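PDB 4QMK: type III secretion system effector protein ExoU from Pseudomonas fluorescens, which probably acts as a patatin-like phospholipase injected into host cells, with a phosphatidylinositol 4,5-bisphosphate binding domain that directs it to the plasma membrane. Local coordinates for residues I79-K93 against L414-L426. Sequence-based numbering, arbitrary orientation.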
# COMPACT_ATOMS: atom_id res chain seq x y z
N ILE A 79 -3.54 12.79 -32.71
CA ILE A 79 -3.44 11.99 -33.90
C ILE A 79 -2.16 12.33 -34.56
O ILE A 79 -1.69 11.57 -35.38
CB ILE A 79 -4.68 12.18 -34.86
CG1 ILE A 79 -4.56 11.32 -36.12
CG2 ILE A 79 -4.87 13.62 -35.30
CD1 ILE A 79 -4.51 9.85 -35.79
N ALA A 80 -1.52 13.43 -34.20
CA ALA A 80 -0.19 13.77 -34.77
C ALA A 80 0.97 12.98 -34.13
O ALA A 80 2.04 12.87 -34.71
CB ALA A 80 0.09 15.26 -34.62
N PHE A 81 0.78 12.46 -32.94
CA PHE A 81 1.91 11.87 -32.23
C PHE A 81 2.66 10.76 -32.98
O PHE A 81 3.87 10.58 -32.80
CB PHE A 81 1.48 11.33 -30.84
CG PHE A 81 1.21 12.39 -29.82
CD1 PHE A 81 2.05 13.46 -29.67
CD2 PHE A 81 0.16 12.24 -28.90
CE1 PHE A 81 1.83 14.42 -28.67
CE2 PHE A 81 -0.04 13.16 -27.89
CZ PHE A 81 0.79 14.25 -27.78
N PRO A 82 1.94 9.96 -33.78
CA PRO A 82 2.64 8.88 -34.45
C PRO A 82 3.85 9.34 -35.25
O PRO A 82 4.88 8.68 -35.22
CB PRO A 82 1.57 8.29 -35.34
CG PRO A 82 0.34 8.42 -34.52
CD PRO A 82 0.48 9.80 -33.89
N GLY A 83 3.75 10.48 -35.93
CA GLY A 83 4.92 10.99 -36.65
C GLY A 83 6.09 11.35 -35.70
O GLY A 83 7.29 11.16 -36.02
N MET A 84 5.75 11.84 -34.52
CA MET A 84 6.77 12.15 -33.55
C MET A 84 7.53 10.86 -33.17
O MET A 84 8.78 10.85 -33.06
CB MET A 84 6.13 12.87 -32.37
CG MET A 84 7.05 13.20 -31.24
SD MET A 84 7.15 11.87 -30.06
CE MET A 84 5.44 11.90 -29.51
N VAL A 85 6.81 9.76 -33.01
CA VAL A 85 7.47 8.51 -32.68
C VAL A 85 8.28 7.92 -33.87
O VAL A 85 9.33 7.28 -33.67
CB VAL A 85 6.46 7.46 -32.25
CG1 VAL A 85 7.17 6.15 -31.88
CG2 VAL A 85 5.64 8.00 -31.10
N GLN A 86 7.76 8.12 -35.09
CA GLN A 86 8.48 7.69 -36.25
C GLN A 86 9.83 8.39 -36.27
O GLN A 86 10.87 7.74 -36.38
CB GLN A 86 7.68 7.99 -37.52
CG GLN A 86 6.42 7.16 -37.65
CD GLN A 86 5.35 7.86 -38.47
OE1 GLN A 86 5.65 8.67 -39.35
NE2 GLN A 86 4.09 7.49 -38.23
N ALA A 87 9.81 9.71 -36.13
CA ALA A 87 11.04 10.54 -36.08
C ALA A 87 12.01 10.08 -35.01
O ALA A 87 13.18 10.03 -35.27
CB ALA A 87 10.69 11.99 -35.84
N LEU A 88 11.53 9.75 -33.82
CA LEU A 88 12.47 9.27 -32.77
C LEU A 88 13.16 7.96 -33.12
O LEU A 88 14.37 7.83 -32.98
CB LEU A 88 11.78 9.13 -31.43
CG LEU A 88 11.49 10.45 -30.74
CD1 LEU A 88 10.55 10.20 -29.58
CD2 LEU A 88 12.76 11.12 -30.27
N GLU A 89 12.39 7.01 -33.63
CA GLU A 89 12.88 5.66 -33.91
C GLU A 89 13.80 5.68 -35.11
O GLU A 89 14.92 5.17 -35.06
CB GLU A 89 11.69 4.74 -34.15
CG GLU A 89 11.91 3.29 -33.79
CD GLU A 89 10.69 2.45 -34.10
OE1 GLU A 89 10.37 2.28 -35.31
OE2 GLU A 89 10.05 1.95 -33.15
N GLU A 90 13.33 6.29 -36.19
CA GLU A 90 14.11 6.44 -37.43
C GLU A 90 15.47 7.15 -37.22
O GLU A 90 16.36 7.06 -38.03
CB GLU A 90 13.25 7.15 -38.47
CG GLU A 90 13.93 8.18 -39.34
CD GLU A 90 12.90 9.05 -40.04
OE1 GLU A 90 11.83 8.48 -40.42
OE2 GLU A 90 13.14 10.30 -40.16
N ALA A 91 15.62 7.85 -36.10
CA ALA A 91 16.88 8.47 -35.74
C ALA A 91 17.59 7.69 -34.62
O ALA A 91 18.53 8.20 -34.02
CB ALA A 91 16.63 9.90 -35.31
N ASP A 92 17.15 6.46 -34.36
CA ASP A 92 17.67 5.64 -33.26
C ASP A 92 17.74 6.41 -31.94
O ASP A 92 18.62 6.18 -31.09
CB ASP A 92 19.06 5.07 -33.60
CG ASP A 92 18.99 3.78 -34.39
OD1 ASP A 92 17.89 3.19 -34.54
OD2 ASP A 92 20.05 3.33 -34.85
N LYS A 93 16.80 7.33 -31.75
CA LYS A 93 16.80 8.08 -30.51
C LYS A 93 15.70 7.68 -29.56
O LYS A 93 15.60 8.21 -28.47
CB LYS A 93 16.94 9.60 -30.77
CG LYS A 93 18.41 9.97 -30.95
CD LYS A 93 18.74 11.44 -31.18
CE LYS A 93 19.04 11.76 -32.64
NZ LYS A 93 19.52 13.16 -32.86
N LEU A 414 -0.80 14.73 -41.45
CA LEU A 414 -0.50 15.43 -40.23
C LEU A 414 0.65 14.71 -39.54
O LEU A 414 1.62 15.34 -39.08
CB LEU A 414 -1.73 15.47 -39.34
CG LEU A 414 -1.67 16.60 -38.33
CD1 LEU A 414 -1.86 17.92 -39.05
CD2 LEU A 414 -2.71 16.41 -37.25
N GLN A 415 0.57 13.39 -39.55
CA GLN A 415 1.63 12.57 -38.99
C GLN A 415 2.95 12.82 -39.69
O GLN A 415 4.00 12.89 -39.06
CB GLN A 415 1.24 11.11 -39.04
CG GLN A 415 0.08 10.81 -38.09
CD GLN A 415 -0.50 9.45 -38.28
OE1 GLN A 415 -0.05 8.68 -39.12
NE2 GLN A 415 -1.50 9.12 -37.47
N ALA A 416 2.92 12.98 -41.00
CA ALA A 416 4.16 13.27 -41.74
C ALA A 416 4.69 14.71 -41.45
O ALA A 416 5.85 14.93 -41.55
CB ALA A 416 3.96 13.03 -43.24
N GLN A 417 3.81 15.65 -41.12
CA GLN A 417 4.23 17.00 -40.75
C GLN A 417 4.96 16.98 -39.40
O GLN A 417 5.98 17.65 -39.21
CB GLN A 417 3.02 17.89 -40.61
CG GLN A 417 2.34 18.19 -41.91
CD GLN A 417 2.87 19.44 -42.53
OE1 GLN A 417 3.61 19.40 -43.52
NE2 GLN A 417 2.52 20.58 -41.93
N ALA A 418 4.40 16.23 -38.48
CA ALA A 418 4.98 16.05 -37.19
C ALA A 418 6.36 15.40 -37.30
O ALA A 418 7.35 15.83 -36.66
CB ALA A 418 4.08 15.19 -36.33
N ARG A 419 6.43 14.36 -38.14
CA ARG A 419 7.66 13.60 -38.34
C ARG A 419 8.76 14.53 -38.78
O ARG A 419 9.89 14.51 -38.22
CB ARG A 419 7.45 12.51 -39.36
CG ARG A 419 8.66 11.64 -39.67
CD ARG A 419 8.37 10.71 -40.84
NE ARG A 419 9.38 9.67 -40.98
CZ ARG A 419 9.15 8.44 -41.45
NH1 ARG A 419 7.92 8.05 -41.79
NH2 ARG A 419 10.14 7.57 -41.53
N GLN A 420 8.44 15.36 -39.76
CA GLN A 420 9.41 16.31 -40.25
C GLN A 420 9.86 17.33 -39.20
O GLN A 420 11.03 17.61 -39.10
CB GLN A 420 8.85 17.06 -41.42
CG GLN A 420 8.77 16.24 -42.67
CD GLN A 420 8.26 17.06 -43.82
OE1 GLN A 420 7.66 18.15 -43.63
NE2 GLN A 420 8.47 16.55 -45.03
N THR A 421 8.91 17.86 -38.43
CA THR A 421 9.17 18.91 -37.49
C THR A 421 10.12 18.39 -36.41
O THR A 421 11.14 18.99 -36.12
CB THR A 421 7.86 19.42 -36.88
OG1 THR A 421 7.07 20.03 -37.90
CG2 THR A 421 8.12 20.48 -35.84
N VAL A 422 9.79 17.25 -35.87
CA VAL A 422 10.57 16.63 -34.85
C VAL A 422 11.97 16.24 -35.35
O VAL A 422 12.98 16.49 -34.63
CB VAL A 422 9.85 15.43 -34.30
CG1 VAL A 422 10.74 14.60 -33.42
CG2 VAL A 422 8.61 15.90 -33.55
N SER A 423 12.04 15.63 -36.55
CA SER A 423 13.34 15.34 -37.17
C SER A 423 14.14 16.63 -37.25
O SER A 423 15.32 16.65 -36.94
CB SER A 423 13.19 14.77 -38.60
OG SER A 423 12.95 13.38 -38.60
N GLY A 424 13.47 17.71 -37.67
CA GLY A 424 14.15 19.01 -37.78
C GLY A 424 14.65 19.46 -36.42
O GLY A 424 15.76 19.92 -36.27
N HIS A 425 13.83 19.25 -35.41
CA HIS A 425 14.18 19.66 -34.12
C HIS A 425 15.37 18.83 -33.59
O HIS A 425 16.30 19.37 -33.02
CB HIS A 425 12.98 19.53 -33.21
CG HIS A 425 13.26 19.93 -31.81
ND1 HIS A 425 13.67 19.03 -30.86
CD2 HIS A 425 13.25 21.13 -31.20
CE1 HIS A 425 13.87 19.65 -29.72
NE2 HIS A 425 13.65 20.94 -29.91
N LEU A 426 15.35 17.53 -33.80
CA LEU A 426 16.41 16.65 -33.28
C LEU A 426 17.72 16.96 -33.94
O LEU A 426 18.75 16.92 -33.29
CB LEU A 426 16.04 15.18 -33.50
CG LEU A 426 14.80 14.73 -32.72
CD1 LEU A 426 14.43 13.32 -33.04
CD2 LEU A 426 15.05 14.86 -31.22
O HOH W 1 5.29 10.07 -41.65
O HOH W 2 1.92 8.08 -40.54
O HOH W 3 18.82 15.57 -30.99
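Gly83 and Arg419 mark the point where helix 81-90 and the 414-426 part of helix 408-431 run nearest, their CA atoms 4.1 Å apart and the axes of the two segments 6.7 Å apart at a crossing angle of -41°. Two CA-H...O contacts accompany this closeness: Gly83 CA to Gln415 O at 3.2 Å, and Arg419 CA to Gly83 O. On the N-terminal side, the extended Gln415 side chain crosses Pro82 obliquely, with NE2 3.5 Å from Pro82 CG. NE2 then donates to Ile79 O at 3.2 Å from within the carbonyl plane, and that oxygen sits 7° out of the Gln415 amide plane; Asn127 OD1 takes a second bond from this nitrogen, and water 2 joins OE1 to Gln86 NE2, so both ends of the amide are held. The helix of Gly83 follows strand 68-72 in the patatin-like phospholipase region; Met84 and Leu88 also touch that strand, while Val422 reaches strand 382-389, so the pair packs against the mixed sheet. Here Val422 CG1, anti to the backbone N (chi1 169°), meets Ala87 CB at 3.6 Å, and CG2 meets Met84 CG. Farther along, Leu88 and Leu426 cross at about a right angle through their delta methyls. Arg419, extended from CG to NE, fits as a knob among Gly83, Gln86, Ala87 and Glu90. Gln86 CB lies 4.1 Å above one guanidinium face, offset toward the rim. Glu90 OE1 is a salt-bridge partner at the edge, but it and Arg419 NH2 are modelled too close, leaving the detail doubtful. At Leu426, water 3 links the carbonyl oxygen to Lys93 NZ, which also pairs with Glu430.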